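Local coordinates for GDP-perosamine synthase (PDB 3BN1), which makes GDP-perosamine by PLP-dependent transfer of the amino group of L-glutamate to GDP-4-keto-6-deoxy-D-mannose, a step in bacterial O-antigen synthesis, at residues A[63-75]-A[198-212]. Numbering follows the deposited sequence.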
ATOM      1  N   THR A  63       4.623  -3.182  -6.142  1.00  8.60           N
ATOM      2  CA  THR A  63       3.571  -4.129  -6.531  1.00  6.62           C
ATOM      3  C   THR A  63       2.273  -3.390  -6.777  1.00 29.71           C
ATOM      4  O   THR A  63       1.487  -3.697  -7.679  1.00 16.77           O
ATOM      5  CB  THR A  63       3.391  -5.114  -5.350  1.00  5.09           C
ATOM      6  OG1 THR A  63       4.593  -5.873  -5.291  1.00  5.09           O
ATOM      7  CG2 THR A  63       2.241  -6.091  -5.635  1.00  1.61           C
ATOM      8  N   THR A  64       2.034  -2.403  -5.933  1.00  1.00           N
ATOM      9  CA  THR A  64       0.796  -1.651  -6.113  1.00  4.21           C
ATOM     10  C   THR A  64       0.908  -0.730  -7.348  1.00  6.68           C
ATOM     11  O   THR A  64      -0.087  -0.447  -8.008  1.00  8.14           O
ATOM     12  CB  THR A  64       0.486  -0.852  -4.837  1.00  6.84           C
ATOM     13  OG1 THR A  64       1.594  -0.008  -4.526  1.00 15.18           O
ATOM     14  CG2 THR A  64       0.257  -1.821  -3.636  1.00 10.65           C
ATOM     15  N   ALA A  65       2.145  -0.323  -7.641  1.00  7.95           N
ATOM     16  CA  ALA A  65       2.526   0.446  -8.798  1.00 17.67           C
ATOM     17  C   ALA A  65       2.060  -0.367  -9.995  1.00 15.23           C
ATOM     18  O   ALA A  65       1.336   0.125 -10.878  1.00 12.98           O
ATOM     19  CB  ALA A  65       4.064   0.586  -8.838  1.00  9.85           C
ATOM     20  N   LEU A  66       2.502  -1.620 -10.062  1.00  8.44           N
ATOM     21  CA  LEU A  66       2.065  -2.420 -11.180  1.00  3.50           C
ATOM     22  C   LEU A  66       0.549  -2.508 -11.290  1.00  4.84           C
ATOM     23  O   LEU A  66      -0.035  -2.306 -12.349  1.00  7.88           O
ATOM     24  CB  LEU A  66       2.638  -3.821 -11.002  1.00  2.55           C
ATOM     25  CG  LEU A  66       4.100  -3.899 -11.443  1.00  7.37           C
ATOM     26  CD1 LEU A  66       4.769  -5.269 -10.983  1.00  7.60           C
ATOM     27  CD2 LEU A  66       4.217  -3.714 -12.958  1.00  8.27           C
ATOM     28  N   HIS A  67      -0.097  -2.879 -10.187  1.00 10.18           N
ATOM     29  CA  HIS A  67      -1.552  -2.979 -10.171  1.00 20.93           C
ATOM     30  C   HIS A  67      -2.159  -1.668 -10.663  1.00 33.16           C
ATOM     31  O   HIS A  67      -3.009  -1.662 -11.557  1.00 10.09           O
ATOM     32  CB  HIS A  67      -2.123  -3.360  -8.738  1.00 15.98           C
ATOM     33  CG  HIS A  67      -3.626  -3.545  -8.691  1.00 16.37           C
ATOM     34  ND1 HIS A  67      -4.376  -3.384  -7.540  1.00 17.37           N
ATOM     35  CD2 HIS A  67      -4.509  -3.927  -9.656  1.00 12.75           C
ATOM     36  CE1 HIS A  67      -5.657  -3.622  -7.810  1.00  2.10           C
ATOM     37  NE2 HIS A  67      -5.762  -3.952  -9.088  1.00  6.81           N
ATOM     38  N   LEU A  68      -1.727  -0.566 -10.058  1.00  8.11           N
ATOM     39  CA  LEU A  68      -2.270   0.704 -10.439  1.00 10.13           C
ATOM     40  C   LEU A  68      -2.113   0.963 -11.948  1.00 11.13           C
ATOM     41  O   LEU A  68      -3.056   1.370 -12.636  1.00  7.39           O
ATOM     42  CB  LEU A  68      -1.567   1.814  -9.647  1.00  4.86           C
ATOM     43  CG  LEU A  68      -2.020   3.244  -9.961  1.00 20.01           C
ATOM     44  CD1 LEU A  68      -3.533   3.389  -9.627  1.00 11.83           C
ATOM     45  CD2 LEU A  68      -1.203   4.160  -9.080  1.00  8.72           C
ATOM     46  N   ALA A  69      -0.908   0.787 -12.488  1.00 12.69           N
ATOM     47  CA  ALA A  69      -0.725   1.100 -13.918  1.00  9.89           C
ATOM     48  C   ALA A  69      -1.620   0.223 -14.827  1.00  9.15           C
ATOM     49  O   ALA A  69      -2.178   0.665 -15.851  1.00  7.31           O
ATOM     50  CB  ALA A  69       0.767   0.897 -14.259  1.00 12.96           C
ATOM     51  N   LEU A  70      -1.758  -1.063 -14.488  1.00 14.39           N
ATOM     52  CA  LEU A  70      -2.573  -1.946 -15.336  1.00  6.91           C
ATOM     53  C   LEU A  70      -4.025  -1.471 -15.305  1.00 10.22           C
ATOM     54  O   LEU A  70      -4.735  -1.424 -16.310  1.00 12.10           O
ATOM     55  CB  LEU A  70      -2.567  -3.347 -14.766  1.00 14.13           C
ATOM     56  CG  LEU A  70      -1.209  -4.004 -14.970  1.00 10.29           C
ATOM     57  CD1 LEU A  70      -1.047  -5.300 -14.161  1.00  7.71           C
ATOM     58  CD2 LEU A  70      -0.809  -4.194 -16.473  1.00 15.44           C
ATOM     59  N   VAL A  71      -4.491  -1.180 -14.096  1.00 11.11           N
ATOM     60  CA  VAL A  71      -5.886  -0.762 -13.989  1.00  5.37           C
ATOM     61  C   VAL A  71      -6.073   0.523 -14.816  1.00 11.52           C
ATOM     62  O   VAL A  71      -7.000   0.608 -15.637  1.00 18.68           O
ATOM     63  CB  VAL A  71      -6.318  -0.585 -12.539  1.00  4.30           C
ATOM     64  CG1 VAL A  71      -7.733   0.035 -12.502  1.00  6.78           C
ATOM     65  CG2 VAL A  71      -6.331  -1.980 -11.783  1.00  7.88           C
ATOM     66  N   ALA A  72      -5.155   1.483 -14.672  1.00 11.76           N
ATOM     67  CA  ALA A  72      -5.175   2.744 -15.449  1.00  9.64           C
ATOM     68  C   ALA A  72      -5.182   2.508 -16.950  1.00  5.83           C
ATOM     69  O   ALA A  72      -5.934   3.140 -17.671  1.00 12.85           O
ATOM     70  CB  ALA A  72      -3.981   3.607 -15.112  1.00  8.99           C
ATOM     71  N   MET A  73      -4.412   1.543 -17.428  1.00  8.88           N
ATOM     72  CA  MET A  73      -4.434   1.215 -18.852  1.00 11.57           C
ATOM     73  C   MET A  73      -5.694   0.426 -19.201  1.00 12.74           C
ATOM     74  O   MET A  73      -5.891   0.006 -20.335  1.00 19.82           O
ATOM     75  CB  MET A  73      -3.257   0.360 -19.215  1.00  7.91           C
ATOM     76  CG  MET A  73      -1.964   1.007 -18.830  1.00 22.70           C
ATOM     77  SD  MET A  73      -0.653   0.161 -19.700  1.00 30.94           S
ATOM     78  CE  MET A  73      -0.485  -1.201 -18.696  1.00  7.18           C
ATOM     79  N   GLY A  74      -6.556   0.199 -18.229  1.00 13.10           N
ATOM     80  CA  GLY A  74      -7.784  -0.503 -18.545  1.00 16.29           C
ATOM     81  C   GLY A  74      -7.703  -2.028 -18.612  1.00 29.71           C
ATOM     82  O   GLY A  74      -8.635  -2.608 -19.148  1.00 11.84           O
ATOM     83  N   ILE A  75      -6.694  -2.689 -18.028  1.00 12.01           N
ATOM     84  CA  ILE A  75      -6.643  -4.183 -18.036  1.00 15.37           C
ATOM     85  C   ILE A  75      -7.655  -4.750 -17.046  1.00 24.62           C
ATOM     86  O   ILE A  75      -7.809  -4.260 -15.950  1.00 12.52           O
ATOM     87  CB  ILE A  75      -5.252  -4.729 -17.669  1.00 12.66           C
ATOM     88  CG1 ILE A  75      -4.173  -3.994 -18.472  1.00 16.73           C
ATOM     89  CG2 ILE A  75      -5.175  -6.324 -17.493  1.00  5.00           C
ATOM     90  CD1 ILE A  75      -4.155  -4.296 -19.951  1.00 17.00           C
ATOM     91  N   ILE A 198       5.429   5.015 -10.853  1.00  7.24           N
ATOM     92  CA  ILE A 198       5.046   4.730 -12.255  1.00 22.66           C
ATOM     93  C   ILE A 198       5.544   5.892 -13.118  1.00 19.61           C
ATOM     94  O   ILE A 198       5.348   7.065 -12.738  1.00 14.37           O
ATOM     95  CB  ILE A 198       3.498   4.652 -12.486  1.00 10.42           C
ATOM     96  CG1 ILE A 198       2.867   3.702 -11.463  1.00 11.97           C
ATOM     97  CG2 ILE A 198       3.142   4.281 -13.963  1.00 11.00           C
ATOM     98  CD1 ILE A 198       1.363   3.806 -11.440  1.00 11.25           C
ATOM     99  N   THR A 199       6.090   5.581 -14.303  1.00  9.08           N
ATOM    100  CA  THR A 199       6.527   6.608 -15.230  1.00 17.33           C
ATOM    101  C   THR A 199       5.763   6.467 -16.549  1.00  6.54           C
ATOM    102  O   THR A 199       5.336   5.377 -16.925  1.00  9.55           O
ATOM    103  CB  THR A 199       8.042   6.592 -15.479  1.00  8.11           C
ATOM    104  OG1 THR A 199       8.414   5.310 -15.961  1.00 12.47           O
ATOM    105  CG2 THR A 199       8.836   6.925 -14.224  1.00  9.35           C
ATOM    106  N   THR A 200       5.448   7.619 -17.127  1.00 10.15           N
ATOM    107  CA  THR A 200       4.725   7.669 -18.358  1.00  6.98           C
ATOM    108  C   THR A 200       4.795   9.008 -19.051  1.00 15.50           C
ATOM    109  O   THR A 200       5.052  10.033 -18.437  1.00  6.31           O
ATOM    110  CB  THR A 200       3.253   7.251 -18.210  1.00 16.58           C
ATOM    111  OG1 THR A 200       2.703   7.039 -19.519  1.00  9.81           O
ATOM    112  CG2 THR A 200       2.405   8.362 -17.505  1.00  8.96           C
ATOM    113  N   ASN A 201       4.623   8.988 -20.368  1.00 13.40           N
ATOM    114  CA  ASN A 201       4.602  10.265 -21.070  1.00 26.61           C
ATOM    115  C   ASN A 201       3.175  10.707 -21.366  1.00 17.01           C
ATOM    116  O   ASN A 201       2.961  11.880 -21.565  1.00 13.39           O
ATOM    117  CB  ASN A 201       5.454  10.250 -22.344  1.00 13.85           C
ATOM    118  CG  ASN A 201       6.967  10.396 -22.039  1.00 10.01           C
ATOM    119  OD1 ASN A 201       7.395  11.334 -21.363  1.00 15.71           O
ATOM    120  ND2 ASN A 201       7.755   9.427 -22.486  1.00 15.80           N
ATOM    121  N   ASP A 202       2.204   9.785 -21.342  1.00 12.92           N
ATOM    122  CA  ASP A 202       0.811  10.065 -21.674  1.00 20.54           C
ATOM    123  C   ASP A 202       0.065  10.783 -20.583  1.00 19.34           C
ATOM    124  O   ASP A 202      -0.070  10.272 -19.476  1.00 22.11           O
ATOM    125  CB  ASP A 202       0.067   8.804 -22.007  1.00 28.36           C
ATOM    126  CG  ASP A 202      -1.371   9.085 -22.392  1.00 14.93           C
ATOM    127  OD1 ASP A 202      -1.568   9.547 -23.528  1.00 55.80           O
ATOM    128  OD2 ASP A 202      -2.272   8.876 -21.548  1.00 56.75           O
ATOM    129  N   ASP A 203      -0.427  11.973 -20.890  1.00 16.38           N
ATOM    130  CA  ASP A 203      -1.063  12.797 -19.854  1.00  7.52           C
ATOM    131  C   ASP A 203      -2.319  12.169 -19.316  1.00  7.39           C
ATOM    132  O   ASP A 203      -2.715  12.353 -18.183  1.00 18.78           O
ATOM    133  CB  ASP A 203      -1.530  14.135 -20.426  1.00 25.23           C
ATOM    134  CG  ASP A 203      -0.401  15.067 -20.839  1.00 99.89           C
ATOM    135  OD1 ASP A 203       0.799  14.800 -20.653  1.00 15.48           O
ATOM    136  OD2 ASP A 203      -0.734  16.136 -21.373  1.00 31.20           O
ATOM    137  N   ASP A 204      -3.061  11.500 -20.158  1.00 14.66           N
ATOM    138  CA  ASP A 204      -4.305  11.039 -19.625  1.00 15.90           C
ATOM    139  C   ASP A 204      -4.109   9.810 -18.760  1.00 15.31           C
ATOM    140  O   ASP A 204      -4.855   9.589 -17.807  1.00 11.77           O
ATOM    141  CB  ASP A 204      -5.267  10.794 -20.788  1.00 19.83           C
ATOM    142  CG  ASP A 204      -5.819  12.107 -21.412  1.00 99.89           C
ATOM    143  OD1 ASP A 204      -5.276  13.216 -21.188  1.00 58.86           O
ATOM    144  OD2 ASP A 204      -6.821  12.045 -22.161  1.00 64.74           O
ATOM    145  N   LEU A 205      -3.140   8.991 -19.132  1.00 19.44           N
ATOM    146  CA  LEU A 205      -2.893   7.808 -18.351  1.00 25.61           C
ATOM    147  C   LEU A 205      -2.376   8.287 -17.014  1.00 27.71           C
ATOM    148  O   LEU A 205      -2.732   7.725 -15.996  1.00 14.11           O
ATOM    149  CB  LEU A 205      -1.873   6.915 -19.035  1.00 26.88           C
ATOM    150  CG  LEU A 205      -1.796   5.482 -18.509  1.00 47.32           C
ATOM    151  CD1 LEU A 205      -2.995   4.566 -18.891  1.00 22.18           C
ATOM    152  CD2 LEU A 205      -0.510   4.933 -19.095  1.00 36.80           C
ATOM    153  N   ALA A 206      -1.530   9.311 -17.003  1.00 13.17           N
ATOM    154  CA  ALA A 206      -1.010   9.738 -15.730  1.00 10.69           C
ATOM    155  C   ALA A 206      -2.152  10.239 -14.853  1.00  9.87           C
ATOM    156  O   ALA A 206      -2.163  10.000 -13.647  1.00 11.79           O
ATOM    157  CB  ALA A 206       0.064  10.827 -15.906  1.00  9.89           C
ATOM    158  N   ALA A 207      -3.091  11.001 -15.431  1.00 12.72           N
ATOM    159  CA  ALA A 207      -4.181  11.579 -14.618  1.00  9.63           C
ATOM    160  C   ALA A 207      -5.029  10.460 -14.008  1.00 14.95           C
ATOM    161  O   ALA A 207      -5.388  10.477 -12.824  1.00 14.30           O
ATOM    162  CB  ALA A 207      -5.067  12.435 -15.504  1.00  9.82           C
ATOM    163  N   LYS A 208      -5.328   9.471 -14.836  1.00  5.17           N
ATOM    164  CA  LYS A 208      -6.165   8.366 -14.381  1.00 11.21           C
ATOM    165  C   LYS A 208      -5.445   7.633 -13.236  1.00 17.10           C
ATOM    166  O   LYS A 208      -6.068   7.156 -12.301  1.00 12.99           O
ATOM    167  CB  LYS A 208      -6.320   7.385 -15.542  1.00  6.81           C
ATOM    168  CG  LYS A 208      -7.726   7.095 -16.001  1.00 39.55           C
ATOM    169  CD  LYS A 208      -7.775   6.921 -17.546  1.00 99.89           C
ATOM    170  CE  LYS A 208      -6.399   6.634 -18.195  1.00 99.89           C
ATOM    171  NZ  LYS A 208      -6.346   6.506 -19.700  1.00 37.26           N
ATOM    172  N   MET A 209      -4.125   7.510 -13.361  1.00  8.93           N
ATOM    173  CA  MET A 209      -3.270   6.877 -12.375  1.00 22.59           C
ATOM    174  C   MET A 209      -3.332   7.718 -11.104  1.00 18.45           C
ATOM    175  O   MET A 209      -3.480   7.141 -10.017  1.00 10.62           O
ATOM    176  CB  MET A 209      -1.838   6.773 -12.899  1.00 17.70           C
ATOM    177  CG  MET A 209      -1.590   5.627 -13.906  1.00 10.51           C
ATOM    178  SD  MET A 209       0.019   5.870 -14.748  1.00 16.22           S
ATOM    179  CE  MET A 209       0.103   4.443 -15.902  1.00  5.37           C
ATOM    180  N   ARG A 210      -3.247   9.055 -11.208  1.00 12.02           N
ATOM    181  CA  ARG A 210      -3.346   9.830  -9.979  1.00 13.54           C
ATOM    182  C   ARG A 210      -4.764   9.723  -9.379  1.00 11.93           C
ATOM    183  O   ARG A 210      -4.929   9.661  -8.148  1.00 12.25           O
ATOM    184  CB  ARG A 210      -2.906  11.290 -10.155  1.00 18.02           C
ATOM    185  CG  ARG A 210      -1.742  11.476 -11.122  1.00 18.77           C
ATOM    186  CD  ARG A 210      -0.888  12.703 -10.740  1.00 20.10           C
ATOM    187  NE  ARG A 210       0.405  12.806 -11.446  1.00 24.23           N
ATOM    188  CZ  ARG A 210       1.589  12.524 -10.897  1.00 57.57           C
ATOM    189  NH1 ARG A 210       2.671  12.648 -11.644  1.00 31.52           N
ATOM    190  NH2 ARG A 210       1.719  12.165  -9.609  1.00 14.25           N
ATOM    191  N   LEU A 211      -5.769   9.647 -10.254  1.00 11.06           N
ATOM    192  CA  LEU A 211      -7.154   9.478  -9.808  1.00 15.25           C
ATOM    193  C   LEU A 211      -7.318   8.206  -8.943  1.00 12.18           C
ATOM    194  O   LEU A 211      -7.867   8.241  -7.818  1.00 10.91           O
ATOM    195  CB  LEU A 211      -8.089   9.387 -11.018  1.00  6.79           C
ATOM    196  CG  LEU A 211      -9.567   9.329 -10.549  1.00  8.65           C
ATOM    197  CD1 LEU A 211     -10.047  10.517  -9.729  1.00  6.52           C
ATOM    198  CD2 LEU A 211     -10.395   9.185 -11.808  1.00 14.41           C
ATOM    199  N   LEU A 212      -6.866   7.084  -9.490  1.00  8.68           N
ATOM    200  CA  LEU A 212      -6.960   5.777  -8.767  1.00  2.35           C
ATOM    201  C   LEU A 212      -6.098   5.687  -7.529  1.00  8.14           C
ATOM    202  O   LEU A 212      -6.489   5.115  -6.522  1.00  7.30           O
ATOM    203  CB  LEU A 212      -6.526   4.646  -9.689  1.00  3.05           C
ATOM    204  CG  LEU A 212      -7.481   4.387 -10.869  1.00 12.23           C
ATOM    205  CD1 LEU A 212      -6.740   3.627 -11.997  1.00 15.67           C
ATOM    206  CD2 LEU A 212      -8.731   3.558 -10.378  1.00  7.97           C
TER
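Leu68 presses both of its methyl groups into 198-212, CD2 chiefly against the strand and CD1 against the helix, with the carbonyl O of Met209 close to both. CD2 of Leu68 lies 3.5 Å from CD1 of Ile198, the side chains crossing at about a right angle. CD1 of Leu68 lies only 3.2 Å from CB of Leu212, a tight carbon contact at the base of that side chain; with CG anti to the backbone N (chi1 179°), Leu68 carries its branch into the angle between strand and helix. One turn on, CB of Ala72 packs tightly, 3.4 Å from CG of Met209. The extended chain of Met209 reaches across helix 63-72, bringing CE to 4.0 Å from CB of Ala69, which also touches Ile198 CD1. Leu205 turns CD1 against the C-terminal end of helix 63-72, 3.5 Å from the carbonyl O of Ala72 and 3.7 Å from CG of Met73, while CE of Lys208 passes the same carbonyl.

The two helix axes come within 9.1 Å at 123°. Helix 63-72 closes in a Schellman motif at Gly74, whose phi is positive, with Ile75 N bonded back to Leu70 O. At the start of the other helix, Asp202 OD2 accepts from Leu205 N at 2.6 Å, an N-cap bond that ties down the turn bearing Leu205. Beyond the contact, Ile198 is paired through its backbone with Ile57, and Thr63 OG1, toward the start of helix 62-72, bonds a phosphate oxygen of the pyridoxal-lysine at position 188 and Gln215 of the second subunit. The apolar layer thus packs helix 62-72 against a strand of the mixed seven-stranded sheet and the helix following it, within the large domain of the aspartate aminotransferase fold.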